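Local structure of xylulose kinase (Escherichia coli, 2ITM) at residues Thr52-Lys57 / Ala219-Ala223; Arg100-Glu104 / Leu133-His138; Tyr203-Glu207 / His279-Gln283; Arg403-Asp408 / His455-Arg461. The protein catalyses the ATP-dependent phosphorylation of D-xylulose to D-xylulose 5-phosphate, and less efficiently that of 1-deoxy-D-xylulose. All coordinates share one frame; numbering follows the deposited sequence.

In the fold
The four contacts illustrate how a two-lobed FGGY kinase combines side-chain packing with polar links; all are partly buried, mixing buried residues with exposed ones. Contacts 1 and 2 both join helices within the N-terminal lobe, each around a tryptophan that receives an aliphatic carbon on one face and a carboxylate at its edge; contact 2 is nested along the chain inside the loop closed by contact 1. Contact 3 joins two loops from the two lobes, lies nearest the chain's centre (about 17 Å, centre to centre), and depends on two waters, where contact 1 has one. Contact 4, in the C-terminal lobe, lies across the chain's centre from contacts 1 and 2 and uses a histidine, charged groups and a helix cap.

Contact 1 of 4, residues Thr52-Lys57 / Ala219-Ala223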
loop_
_atom_site.group_PDB
_atom_site.type_symbol
_atom_site.label_atom_id
_atom_site.label_comp_id
_atom_site.label_asym_id
_atom_site.label_seq_id
_atom_site.Cartn_x
_atom_site.Cartn_y
_atom_site.Cartn_z
ATOM N N THR A 52 -15.667 39.786 4.424
ATOM C CA THR A 52 -15.204 40.531 5.578
ATOM C C THR A 52 -16.287 41.467 6.104
ATOM O O THR A 52 -16.469 41.594 7.302
ATOM C CB THR A 52 -13.945 41.343 5.249
ATOM O OG1 THR A 52 -12.894 40.481 4.818
ATOM C CG2 THR A 52 -13.393 41.983 6.497
ATOM N N ASP A 53 -16.992 42.123 5.193
ATOM C CA ASP A 53 -18.116 42.976 5.550
ATOM C C ASP A 53 -19.194 42.236 6.335
ATOM O O ASP A 53 -19.530 42.604 7.434
ATOM C CB ASP A 53 -18.714 43.606 4.294
ATOM C CG ASP A 53 -19.676 44.740 4.600
ATOM O OD1 ASP A 53 -20.734 44.779 3.967
ATOM O OD2 ASP A 53 -19.450 45.634 5.430
ATOM N N ARG A 54 -19.716 41.182 5.740
ATOM C CA ARG A 54 -20.601 40.244 6.401
ATOM C C ARG A 54 -20.173 39.893 7.815
ATOM O O ARG A 54 -20.934 40.024 8.755
ATOM C CB ARG A 54 -20.679 38.976 5.567
ATOM C CG ARG A 54 -21.847 38.092 5.862
ATOM C CD ARG A 54 -22.193 37.149 4.723
ATOM N NE ARG A 54 -22.833 35.914 5.176
ATOM C CZ ARG A 54 -23.291 34.972 4.365
ATOM N NH1 ARG A 54 -23.183 35.117 3.055
ATOM N NH2 ARG A 54 -23.858 33.882 4.858
ATOM N N ALA A 55 -18.942 39.428 7.942
ATOM C CA ALA A 55 -18.414 38.972 9.209
ATOM C C ALA A 55 -18.399 40.062 10.271
ATOM O O ALA A 55 -18.727 39.825 11.412
ATOM C CB ALA A 55 -17.040 38.401 9.020
ATOM N N MET A 56 -17.990 41.253 9.876
ATOM C CA MET A 56 -17.857 42.353 10.802
ATOM C C MET A 56 -19.234 42.849 11.209
ATOM O O MET A 56 -19.435 43.317 12.312
ATOM C CB MET A 56 -17.063 43.488 10.169
ATOM C CG MET A 56 -15.578 43.215 10.009
ATOM S SD MET A 56 -14.727 43.058 11.563
ATOM C CE MET A 56 -14.798 44.746 12.049
ATOM N N LYS A 57 -20.176 42.755 10.291
ATOM C CA LYS A 57 -21.550 43.093 10.584
ATOM C C LYS A 57 -22.168 42.095 11.545
ATOM O O LYS A 57 -22.846 42.471 12.481
ATOM C CB LYS A 57 -22.362 43.217 9.297
ATOM C CG LYS A 57 -22.266 44.588 8.671
ATOM C CD LYS A 57 -22.682 44.622 7.217
ATOM C CE LYS A 57 -22.514 46.013 6.665
ATOM N NZ LYS A 57 -22.909 46.121 5.264
ATOM N N ALA A 219 -20.495 51.851 8.427
ATOM C CA ALA A 219 -21.120 50.598 8.079
ATOM C C ALA A 219 -20.917 49.518 9.128
ATOM O O ALA A 219 -21.743 48.634 9.260
ATOM C CB ALA A 219 -20.652 50.131 6.745
ATOM N N TRP A 220 -19.812 49.600 9.864
ATOM C CA TRP A 220 -19.397 48.540 10.774
ATOM C C TRP A 220 -19.686 48.902 12.227
ATOM O O TRP A 220 -19.436 48.131 13.131
ATOM C CB TRP A 220 -17.909 48.227 10.598
ATOM C CG TRP A 220 -17.559 47.422 9.371
ATOM C CD1 TRP A 220 -18.414 46.857 8.486
ATOM C CD2 TRP A 220 -16.249 47.101 8.912
ATOM N NE1 TRP A 220 -17.722 46.200 7.503
ATOM C CE2 TRP A 220 -16.387 46.341 7.742
ATOM C CE3 TRP A 220 -14.962 47.379 9.372
ATOM C CZ2 TRP A 220 -15.297 45.860 7.037
ATOM C CZ3 TRP A 220 -13.899 46.902 8.672
ATOM C CH2 TRP A 220 -14.065 46.152 7.524
ATOM N N GLY A 221 -20.223 50.094 12.431
ATOM C CA GLY A 221 -20.581 50.563 13.752
ATOM C C GLY A 221 -19.367 50.832 14.606
ATOM O O GLY A 221 -19.313 50.437 15.760
ATOM N N MET A 222 -18.382 51.492 14.021
ATOM C CA MET A 222 -17.203 51.852 14.767
ATOM C C MET A 222 -16.636 53.213 14.414
ATOM O O MET A 222 -17.037 53.821 13.438
ATOM C CB MET A 222 -16.144 50.742 14.718
ATOM C CG MET A 222 -15.685 50.321 13.348
ATOM S SD MET A 222 -15.152 48.602 13.261
ATOM C CE MET A 222 -13.677 48.723 14.245
ATOM N N ALA A 223 -15.700 53.677 15.225
ATOM C CA ALA A 223 -14.924 54.886 14.939
ATOM C C ALA A 223 -13.945 54.692 13.785
ATOM O O ALA A 223 -13.597 53.571 13.461
ATOM C CB ALA A 223 -14.197 55.336 16.177
HETATM O O HOH W 1 -20.690 45.860 12.717
#
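The carboxylate of Asp-53 is gripped at both oxygens. Asp-53 OD2 offers its anti lone pair to the indole N-H of Trp-220, with NE1 to OD2 at 2.8 Å and an N-H...O angle of 148°, the acceptor near the ring plane. Asp-53 OD1 takes the ammonium group of Lys-57 on its syn side, a salt bridge of 2.9 Å from NZ to OD1 one helical turn along. Lys-57 reaches back through a chain extended beyond CG, and its CE passes the carbonyl oxygen of Ala-219. This is helix-to-helix docking in the N-terminal lobe: helix 45-62, whose Thr-52, Ala-55 and Met-56 also rest on strand 11-17, receives the end of helix 214-220, where Gly-221 (positive phi) closes a Schellman motif. Met-56 lies over one face of the indole. Its CB stands 3.8 Å from the centroid of the five-membered ring of Trp-220, a CH-pi contact almost on the ring normal. The bend at chi2 (-66°) carries SD above the six-membered ring, a distant Met-aromatic contact, and that at chi3 (-71°) brings Met-56 CE to 3.8 Å from Trp-220 CE3 and 4.1 Å from Met-222 SD. A water bridges Met-56 O and Trp-220 O, donating to both.

Contact 2 of 4, residues Arg100-Glu104 / Leu133-His138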
loop_
_atom_site.group_PDB
_atom_site.type_symbol
_atom_site.label_atom_id
_atom_site.label_comp_id
_atom_site.label_asym_id
_atom_site.label_seq_id
_atom_site.Cartn_x
_atom_site.Cartn_y
_atom_site.Cartn_z
ATOM N N ARG A 100 0.761 27.284 -11.401
ATOM C CA ARG A 100 0.841 27.489 -12.833
ATOM C C ARG A 100 2.177 28.003 -13.333
ATOM O O ARG A 100 2.449 27.924 -14.515
ATOM C CB ARG A 100 -0.268 28.415 -13.312
ATOM C CG ARG A 100 0.087 29.879 -13.283
ATOM C CD ARG A 100 -1.036 30.788 -13.708
ATOM N NE ARG A 100 -2.186 30.691 -12.824
ATOM C CZ ARG A 100 -3.306 31.372 -12.981
ATOM N NH1 ARG A 100 -3.440 32.212 -13.989
ATOM N NH2 ARG A 100 -4.299 31.218 -12.120
ATOM N N CYS A 101 3.038 28.491 -12.451
ATOM C CA CYS A 101 4.229 29.226 -12.890
ATOM C C CYS A 101 5.588 28.607 -12.563
ATOM O O CYS A 101 6.553 29.313 -12.350
ATOM C CB CYS A 101 4.198 30.668 -12.390
ATOM S SG CYS A 101 4.392 30.859 -10.612
ATOM N N ALA A 102 5.662 27.287 -12.538
ATOM C CA ALA A 102 6.932 26.613 -12.314
ATOM C C ALA A 102 8.040 27.056 -13.258
ATOM O O ALA A 102 9.157 27.295 -12.831
ATOM C CB ALA A 102 6.756 25.138 -12.368
ATOM N N GLN A 103 7.721 27.166 -14.536
ATOM C CA GLN A 103 8.701 27.545 -15.540
ATOM C C GLN A 103 9.308 28.900 -15.220
ATOM O O GLN A 103 10.510 29.100 -15.301
ATOM C CB GLN A 103 8.044 27.596 -16.911
ATOM C CG GLN A 103 9.009 27.476 -18.058
ATOM C CD GLN A 103 9.268 28.780 -18.744
ATOM O OE1 GLN A 103 8.581 29.755 -18.502
ATOM N NE2 GLN A 103 10.263 28.808 -19.607
ATOM N N GLU A 104 8.438 29.822 -14.845
ATOM C CA GLU A 104 8.818 31.170 -14.496
ATOM C C GLU A 104 9.696 31.200 -13.265
ATOM O O GLU A 104 10.545 32.068 -13.132
ATOM C CB GLU A 104 7.573 32.017 -14.265
ATOM C CG GLU A 104 6.916 32.503 -15.538
ATOM C CD GLU A 104 6.111 31.433 -16.239
ATOM O OE1 GLU A 104 5.739 30.446 -15.599
ATOM O OE2 GLU A 104 5.847 31.588 -17.432
ATOM N N LEU A 133 5.631 37.313 -13.770
ATOM C CA LEU A 133 6.256 36.876 -15.005
ATOM C C LEU A 133 5.312 36.064 -15.876
ATOM O O LEU A 133 5.251 36.269 -17.071
ATOM C CB LEU A 133 7.527 36.089 -14.719
ATOM C CG LEU A 133 8.853 36.751 -15.085
ATOM C CD1 LEU A 133 9.238 37.762 -14.045
ATOM C CD2 LEU A 133 9.939 35.726 -15.246
ATOM N N TRP A 134 4.571 35.147 -15.272
ATOM C CA TRP A 134 3.586 34.362 -16.002
ATOM C C TRP A 134 2.532 35.231 -16.672
ATOM O O TRP A 134 2.248 35.070 -17.847
ATOM C CB TRP A 134 2.916 33.329 -15.099
ATOM C CG TRP A 134 1.994 32.390 -15.804
ATOM C CD1 TRP A 134 2.287 31.145 -16.227
ATOM C CD2 TRP A 134 0.633 32.622 -16.167
ATOM N NE1 TRP A 134 1.197 30.571 -16.834
ATOM C CE2 TRP A 134 0.164 31.465 -16.805
ATOM C CE3 TRP A 134 -0.244 33.691 -16.014
ATOM C CZ2 TRP A 134 -1.131 31.350 -17.284
ATOM C CZ3 TRP A 134 -1.523 33.571 -16.484
ATOM C CH2 TRP A 134 -1.955 32.414 -17.116
ATOM N N VAL A 135 1.970 36.171 -15.930
ATOM C CA VAL A 135 1.029 37.109 -16.509
ATOM C C VAL A 135 1.645 37.918 -17.649
ATOM O O VAL A 135 1.062 38.041 -18.712
ATOM C CB VAL A 135 0.415 38.038 -15.450
ATOM C CG1 VAL A 135 -0.332 39.195 -16.110
ATOM C CG2 VAL A 135 -0.503 37.260 -14.526
ATOM N N GLN A 136 2.839 38.440 -17.434
ATOM C CA GLN A 136 3.546 39.109 -18.505
ATOM C C GLN A 136 3.633 38.253 -19.761
ATOM O O GLN A 136 3.458 38.746 -20.861
ATOM C CB GLN A 136 4.934 39.556 -18.076
ATOM C CG GLN A 136 5.597 40.412 -19.134
ATOM C CD GLN A 136 7.002 40.804 -18.789
ATOM O OE1 GLN A 136 7.495 41.813 -19.267
ATOM N NE2 GLN A 136 7.663 39.990 -17.963
ATOM N N ARG A 137 3.888 36.964 -19.571
ATOM C CA ARG A 137 4.203 36.061 -20.660
ATOM C C ARG A 137 2.947 35.521 -21.304
ATOM O O ARG A 137 2.915 35.255 -22.489
ATOM C CB ARG A 137 5.061 34.909 -20.157
ATOM C CG ARG A 137 6.506 35.279 -19.950
ATOM C CD ARG A 137 7.269 34.366 -19.018
ATOM N NE ARG A 137 7.475 33.050 -19.599
ATOM C CZ ARG A 137 8.378 32.780 -20.528
ATOM N NH1 ARG A 137 9.171 33.732 -20.994
ATOM N NH2 ARG A 137 8.482 31.549 -20.993
ATOM N N HIS A 138 1.904 35.370 -20.510
ATOM C CA HIS A 138 0.696 34.736 -20.988
ATOM C C HIS A 138 -0.485 35.691 -21.141
ATOM O O HIS A 138 -1.439 35.389 -21.843
ATOM C CB HIS A 138 0.335 33.566 -20.087
ATOM C CG HIS A 138 1.304 32.436 -20.153
ATOM N ND1 HIS A 138 1.073 31.304 -20.894
ATOM C CD2 HIS A 138 2.512 32.266 -19.576
ATOM C CE1 HIS A 138 2.097 30.485 -20.770
ATOM N NE2 HIS A 138 2.985 31.044 -19.973
#
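The indole of Trp-134 is sandwiched. Arg-100 CD sits over the centre of one face, 3.4 Å from the centroid of the six-membered ring of Trp-134, and His-138 from the same helix lies over the opposite face. At the edge, near the ring plane, comes Glu-104 OE1, 3.6 Å from Trp-134 CD1. The guanidinium of Arg-100 stands nearly upright on the indole, the planes 83° apart, and presents its NH1 edge, 3.4 Å from Trp-134 CZ3. Arg-100 CZ, 4.7 Å from the centroid of the Trp-134 six-membered ring and 18° off its normal, adds a cation-pi contact to the CH-pi one. A bend at chi3 (62°) turns the guanidinium across the ring after CD has settled on it; Glu-42 and Asp-98 bind its NH2 and NE, and Trp-40 adds a second aromatic partner.

Glu-104 enters as a knob among Leu-133, Trp-134, Arg-137 and His-138. Its CG packs 3.7 Å from Leu-133 CB, and the bend at chi2 turns the carboxylate toward Arg-137 on helix 128-138, where Glu-104 OE2 receives Arg-137 NE at 3.1 Å in a salt bridge. The docking joins the start of helix 102-111, with Cys-101 at its N-cap position, to the end of helix 128-138 in the N-terminal lobe. A leucine in place of Trp-134 would probably leave the Arg-100 chain without the flat surface it lies on and open a gap between Arg-100 and His-138. One arginine, Arg-100, thus meets the ring while the other, Arg-137, pairs with the buried Glu-104, which probably favours the ionised carboxylate.

Contact 3 of 4, residues Tyr203-Glu207 / His279-Gln283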
loop_
_atom_site.group_PDB
_atom_site.type_symbol
_atom_site.label_atom_id
_atom_site.label_comp_id
_atom_site.label_asym_id
_atom_site.label_seq_id
_atom_site.Cartn_x
_atom_site.Cartn_y
_atom_site.Cartn_z
ATOM N N TYR A 203 5.721 48.685 5.968
ATOM C CA TYR A 203 5.756 48.997 7.382
ATOM C C TYR A 203 6.182 47.772 8.175
ATOM O O TYR A 203 6.214 46.677 7.652
ATOM C CB TYR A 203 4.385 49.465 7.857
ATOM C CG TYR A 203 3.907 50.774 7.288
ATOM C CD1 TYR A 203 3.569 50.891 5.957
ATOM C CD2 TYR A 203 3.782 51.892 8.086
ATOM C CE1 TYR A 203 3.121 52.088 5.438
ATOM C CE2 TYR A 203 3.336 53.084 7.583
ATOM C CZ TYR A 203 3.006 53.185 6.258
ATOM O OH TYR A 203 2.565 54.378 5.759
ATOM N N GLU A 204 6.492 47.966 9.444
ATOM C CA GLU A 204 6.516 46.865 10.396
ATOM C C GLU A 204 5.115 46.520 10.873
ATOM O O GLU A 204 4.235 47.354 10.849
ATOM C CB GLU A 204 7.433 47.184 11.568
ATOM C CG GLU A 204 8.842 47.570 11.176
ATOM C CD GLU A 204 9.671 46.405 10.685
ATOM O OE1 GLU A 204 9.286 45.259 10.902
ATOM O OE2 GLU A 204 10.718 46.645 10.080
ATOM N N GLY A 205 4.912 45.277 11.275
ATOM C CA GLY A 205 3.592 44.773 11.603
ATOM C C GLY A 205 2.817 45.628 12.579
ATOM O O GLY A 205 1.609 45.738 12.475
ATOM N N SER A 206 3.532 46.241 13.513
ATOM C CA SER A 206 2.941 46.892 14.671
ATOM C C SER A 206 2.726 48.387 14.461
ATOM O O SER A 206 2.267 49.079 15.350
ATOM C CB SER A 206 3.811 46.658 15.903
ATOM O OG SER A 206 5.176 46.808 15.597
ATOM N N GLU A 207 3.054 48.859 13.267
ATOM C CA GLU A 207 2.917 50.256 12.891
ATOM C C GLU A 207 1.573 50.555 12.215
ATOM O O GLU A 207 0.997 49.704 11.562
ATOM C CB GLU A 207 4.072 50.666 11.980
ATOM C CG GLU A 207 5.426 50.666 12.655
ATOM C CD GLU A 207 6.577 50.917 11.701
ATOM O OE1 GLU A 207 7.710 51.088 12.180
ATOM O OE2 GLU A 207 6.361 50.939 10.481
ATOM N N HIS A 279 9.893 38.815 10.184
ATOM C CA HIS A 279 8.803 38.661 11.138
ATOM C C HIS A 279 7.929 39.915 11.164
ATOM O O HIS A 279 8.349 40.969 10.739
ATOM C CB HIS A 279 9.367 38.358 12.531
ATOM C CG HIS A 279 8.399 37.709 13.468
ATOM N ND1 HIS A 279 7.086 37.463 13.138
ATOM C CD2 HIS A 279 8.559 37.245 14.724
ATOM C CE1 HIS A 279 6.480 36.882 14.153
ATOM N NE2 HIS A 279 7.352 36.740 15.130
ATOM N N ALA A 280 6.716 39.782 11.683
ATOM C CA ALA A 280 5.768 40.882 11.728
ATOM C C ALA A 280 6.056 41.876 12.855
ATOM O O ALA A 280 5.220 42.683 13.215
ATOM C CB ALA A 280 4.351 40.362 11.825
ATOM N N LEU A 281 7.250 41.755 13.422
ATOM C CA LEU A 281 7.704 42.741 14.384
ATOM C C LEU A 281 9.016 43.365 13.964
ATOM O O LEU A 281 9.752 42.808 13.172
ATOM C CB LEU A 281 7.821 42.118 15.773
ATOM C CG LEU A 281 6.543 41.608 16.425
ATOM C CD1 LEU A 281 6.837 40.574 17.463
ATOM C CD2 LEU A 281 5.708 42.746 16.989
ATOM N N PRO A 282 9.298 44.530 14.520
ATOM C CA PRO A 282 10.487 45.281 14.144
ATOM C C PRO A 282 11.750 44.553 14.559
ATOM O O PRO A 282 11.802 43.975 15.624
ATOM C CB PRO A 282 10.319 46.581 14.916
ATOM C CG PRO A 282 8.849 46.697 15.110
ATOM C CD PRO A 282 8.400 45.328 15.362
ATOM N N GLN A 283 12.730 44.557 13.670
ATOM C CA GLN A 283 13.999 43.896 13.883
ATOM C C GLN A 283 13.849 42.419 14.266
ATOM O O GLN A 283 14.628 41.893 15.038
ATOM C CB GLN A 283 14.834 44.644 14.908
ATOM C CG GLN A 283 15.391 45.957 14.423
ATOM C CD GLN A 283 16.372 45.802 13.287
ATOM O OE1 GLN A 283 17.505 45.402 13.500
ATOM N NE2 GLN A 283 15.943 46.129 12.085
HETATM O O HOH W 2 7.298 43.764 10.336
HETATM O O HOH W 3 12.784 46.714 11.855
#
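Glu-204 to Glu-207 form a type I beta turn, closed by Glu-207 N to Glu-204 O, whose Gly-205 lies against the backbone of Ala-280, with the two CA atoms 4.5 Å apart. Gly-205 CA makes a CA-H...O contact of 3.1 Å with Ala-280 O; a side chain at this position would run into that carbonyl oxygen, which is reason enough for a glycine.

Glu-204 crosses Pro-282 at a slant, its CB 3.8 Å from Pro-282 CG. With CG beside the backbone N (chi1 -54°) and a bend at chi2, the carboxylate comes over Pro-282 CA. There each oxygen takes a water. The one on Glu-204 OE1, at 2.6 Å, also accepts from Gly-205 N and donates to His-279 O; the one on OE2 accepts from Gln-283 N and NE2. OE1 has a further partner in Arg-182, whose NH2 forms a salt bridge with it. Ser-206 OG comes to the CD-CG side of the ring, 3.6 Å from Pro-282 CD.

The two loops belong to different lobes, 203-207 leading into strand 208-211 at the edge of the N-terminal sheet and 279-283 linking strands 275-278 and 285-291 of the C-terminal one. An alanine at Glu-204 is likely to leave Arg-182 without this mate and to cut the water held by Gln-283 off from the turn, the other water losing one acceptor. Two waters and Arg-182 supply much of the polar linkage, beside van der Waals contact and the CA-H...O. Held by them, the Glu-204 carboxylate is probably favoured in its ionised form.

Contact 4 of 4, residues Arg403-Asp408 / His455-Arg461; sequences RQMLAD and HLPDAQR
Charged and hydrogen-bonding groups gather at Asp-408, which meets a different partner with each oxygen. Asp-408 OD2 forms a salt bridge with Arg-461, 3.0 Å from NH2, the carboxylate and guanidinium planes 77° apart. Asp-408 OD1 accepts the backbone N-H of Asp-458 on its anti side, 3.0 Å from N and nearly straight at 168°. Asp-458 is itself the N-cap of helix 459-479: with CG anti to the backbone N (chi1 -179°), its OD1 accepts Arg-461 N at 3.0 Å. One aspartate therefore holds both the capping residue and the arginine of the first turn.

Ring contacts centre on His-455. Arg-403 CB lies over its face, 3.8 Å from the ring centroid, and a bend at chi3 brings NE round to donate to His-455 NE2 at 3.1 Å, from well out of the imidazole plane. The rest of the Arg-403 guanidinium binds Ala-397 O and Gln-453.

Van der Waals contacts come from Ala-407, whose CB packs 4.0 Å from His-455 CB, and from Pro-457, whose CB lies 3.4 Å from Ala-407 O.

Helix 400-410 thus lies against the chain leaving edge strand 451-455, with strand 414-417 beside Leu-406 and Ala-407, helix 358-381 against Met-405, and helix 459-479 running beside it, Tyr-465 touching Met-405 and Asp-408.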
loop_
_atom_site.group_PDB
_atom_site.type_symbol
_atom_site.label_atom_id
_atom_site.label_comp_id
_atom_site.label_asym_id
_atom_site.label_seq_id
_atom_site.Cartn_x
_atom_site.Cartn_y
_atom_site.Cartn_z
ATOM N N ARG A 403 2.813 13.284 22.616
ATOM C CA ARG A 403 3.669 14.406 22.933
ATOM C C ARG A 403 4.981 13.936 23.534
ATOM O O ARG A 403 6.043 14.455 23.211
ATOM C CB ARG A 403 2.966 15.359 23.896
ATOM C CG ARG A 403 1.876 16.234 23.273
ATOM C CD ARG A 403 1.565 17.478 24.063
ATOM N NE ARG A 403 1.159 17.145 25.420
ATOM C CZ ARG A 403 -0.064 16.796 25.777
ATOM N NH1 ARG A 403 -1.030 16.728 24.886
ATOM N NH2 ARG A 403 -0.325 16.504 27.036
ATOM N N GLN A 404 4.899 12.955 24.422
ATOM C CA GLN A 404 6.080 12.386 25.037
ATOM C C GLN A 404 6.908 11.573 24.068
ATOM O O GLN A 404 8.118 11.654 24.073
ATOM C CB GLN A 404 5.698 11.500 26.204
ATOM C CG GLN A 404 6.890 10.990 26.952
ATOM C CD GLN A 404 7.640 12.092 27.629
ATOM O OE1 GLN A 404 8.857 12.159 27.547
ATOM N NE2 GLN A 404 6.915 12.961 28.307
ATOM N N MET A 405 6.235 10.766 23.265
ATOM C CA MET A 405 6.880 10.048 22.201
ATOM C C MET A 405 7.631 11.005 21.321
ATOM O O MET A 405 8.759 10.730 20.926
ATOM C CB MET A 405 5.882 9.247 21.381
ATOM C CG MET A 405 6.509 8.580 20.169
ATOM S SD MET A 405 5.383 7.695 19.112
ATOM C CE MET A 405 5.020 6.329 20.151
ATOM N N LEU A 406 7.013 12.137 21.005
ATOM C CA LEU A 406 7.648 13.167 20.194
ATOM C C LEU A 406 8.887 13.735 20.853
ATOM O O LEU A 406 9.856 14.053 20.191
ATOM C CB LEU A 406 6.681 14.304 19.919
ATOM C CG LEU A 406 6.070 14.427 18.534
ATOM C CD1 LEU A 406 5.588 13.100 18.061
ATOM C CD2 LEU A 406 4.954 15.430 18.533
ATOM N N ALA A 407 8.832 13.866 22.164
ATOM C CA ALA A 407 9.967 14.333 22.915
ATOM C C ALA A 407 11.087 13.301 22.986
ATOM O O ALA A 407 12.253 13.635 22.887
ATOM C CB ALA A 407 9.527 14.741 24.287
ATOM N N ASP A 408 10.706 12.043 23.145
ATOM C CA ASP A 408 11.653 10.949 23.241
ATOM C C ASP A 408 12.409 10.777 21.947
ATOM O O ASP A 408 13.621 10.647 21.929
ATOM C CB ASP A 408 10.912 9.663 23.586
ATOM C CG ASP A 408 10.306 9.677 24.985
ATOM O OD1 ASP A 408 10.732 10.484 25.826
ATOM O OD2 ASP A 408 9.411 8.889 25.315
ATOM N N HIS A 455 7.284 18.443 28.405
ATOM C CA HIS A 455 7.767 17.098 28.165
ATOM C C HIS A 455 9.261 17.065 27.949
ATOM O O HIS A 455 9.755 17.581 26.969
ATOM C CB HIS A 455 7.070 16.493 26.971
ATOM C CG HIS A 455 5.609 16.281 27.173
ATOM N ND1 HIS A 455 5.083 15.074 27.569
ATOM C CD2 HIS A 455 4.560 17.117 27.025
ATOM C CE1 HIS A 455 3.775 15.176 27.663
ATOM N NE2 HIS A 455 3.431 16.406 27.339
ATOM N N LEU A 456 9.976 16.446 28.877
ATOM C CA LEU A 456 11.389 16.212 28.680
ATOM C C LEU A 456 11.669 14.854 28.084
ATOM O O LEU A 456 11.043 13.875 28.428
ATOM C CB LEU A 456 12.176 16.420 29.963
ATOM C CG LEU A 456 12.705 17.828 30.171
ATOM C CD1 LEU A 456 12.622 18.180 31.618
ATOM C CD2 LEU A 456 14.117 17.976 29.674
ATOM N N PRO A 457 12.605 14.820 27.153
ATOM C CA PRO A 457 13.039 13.569 26.544
ATOM C C PRO A 457 13.523 12.581 27.589
ATOM O O PRO A 457 14.355 12.920 28.411
ATOM C CB PRO A 457 14.196 14.000 25.641
ATOM C CG PRO A 457 14.294 15.470 25.773
ATOM C CD PRO A 457 13.601 15.882 26.998
ATOM N N ASP A 458 12.995 11.369 27.544
ATOM C CA ASP A 458 13.552 10.277 28.316
ATOM C C ASP A 458 14.824 9.734 27.687
ATOM O O ASP A 458 14.836 9.372 26.528
ATOM C CB ASP A 458 12.536 9.165 28.518
ATOM C CG ASP A 458 13.077 8.034 29.342
ATOM O OD1 ASP A 458 13.477 7.024 28.763
ATOM O OD2 ASP A 458 13.134 8.066 30.575
ATOM N N ALA A 459 15.890 9.702 28.471
ATOM C CA ALA A 459 17.222 9.434 27.959
ATOM C C ALA A 459 17.338 8.028 27.403
ATOM O O ALA A 459 18.047 7.795 26.441
ATOM C CB ALA A 459 18.249 9.664 29.035
ATOM N N GLN A 460 16.625 7.099 28.022
ATOM C CA GLN A 460 16.609 5.712 27.591
ATOM C C GLN A 460 15.833 5.499 26.289
ATOM O O GLN A 460 16.328 4.869 25.372
ATOM C CB GLN A 460 16.089 4.791 28.709
ATOM C CG GLN A 460 17.025 4.675 29.930
ATOM C CD GLN A 460 16.507 3.724 31.019
ATOM O OE1 GLN A 460 15.523 4.021 31.684
ATOM N NE2 GLN A 460 17.183 2.593 31.200
ATOM N N ARG A 461 14.621 6.037 26.220
ATOM C CA ARG A 461 13.809 5.942 25.014
ATOM C C ARG A 461 14.365 6.749 23.840
ATOM O O ARG A 461 14.207 6.367 22.720
ATOM C CB ARG A 461 12.368 6.352 25.286
ATOM C CG ARG A 461 11.626 5.492 26.267
ATOM C CD ARG A 461 10.313 4.934 25.745
ATOM N NE ARG A 461 9.578 5.885 24.916
ATOM C CZ ARG A 461 8.258 5.913 24.807
ATOM N NH1 ARG A 461 7.531 5.040 25.486
ATOM N NH2 ARG A 461 7.662 6.813 24.041
#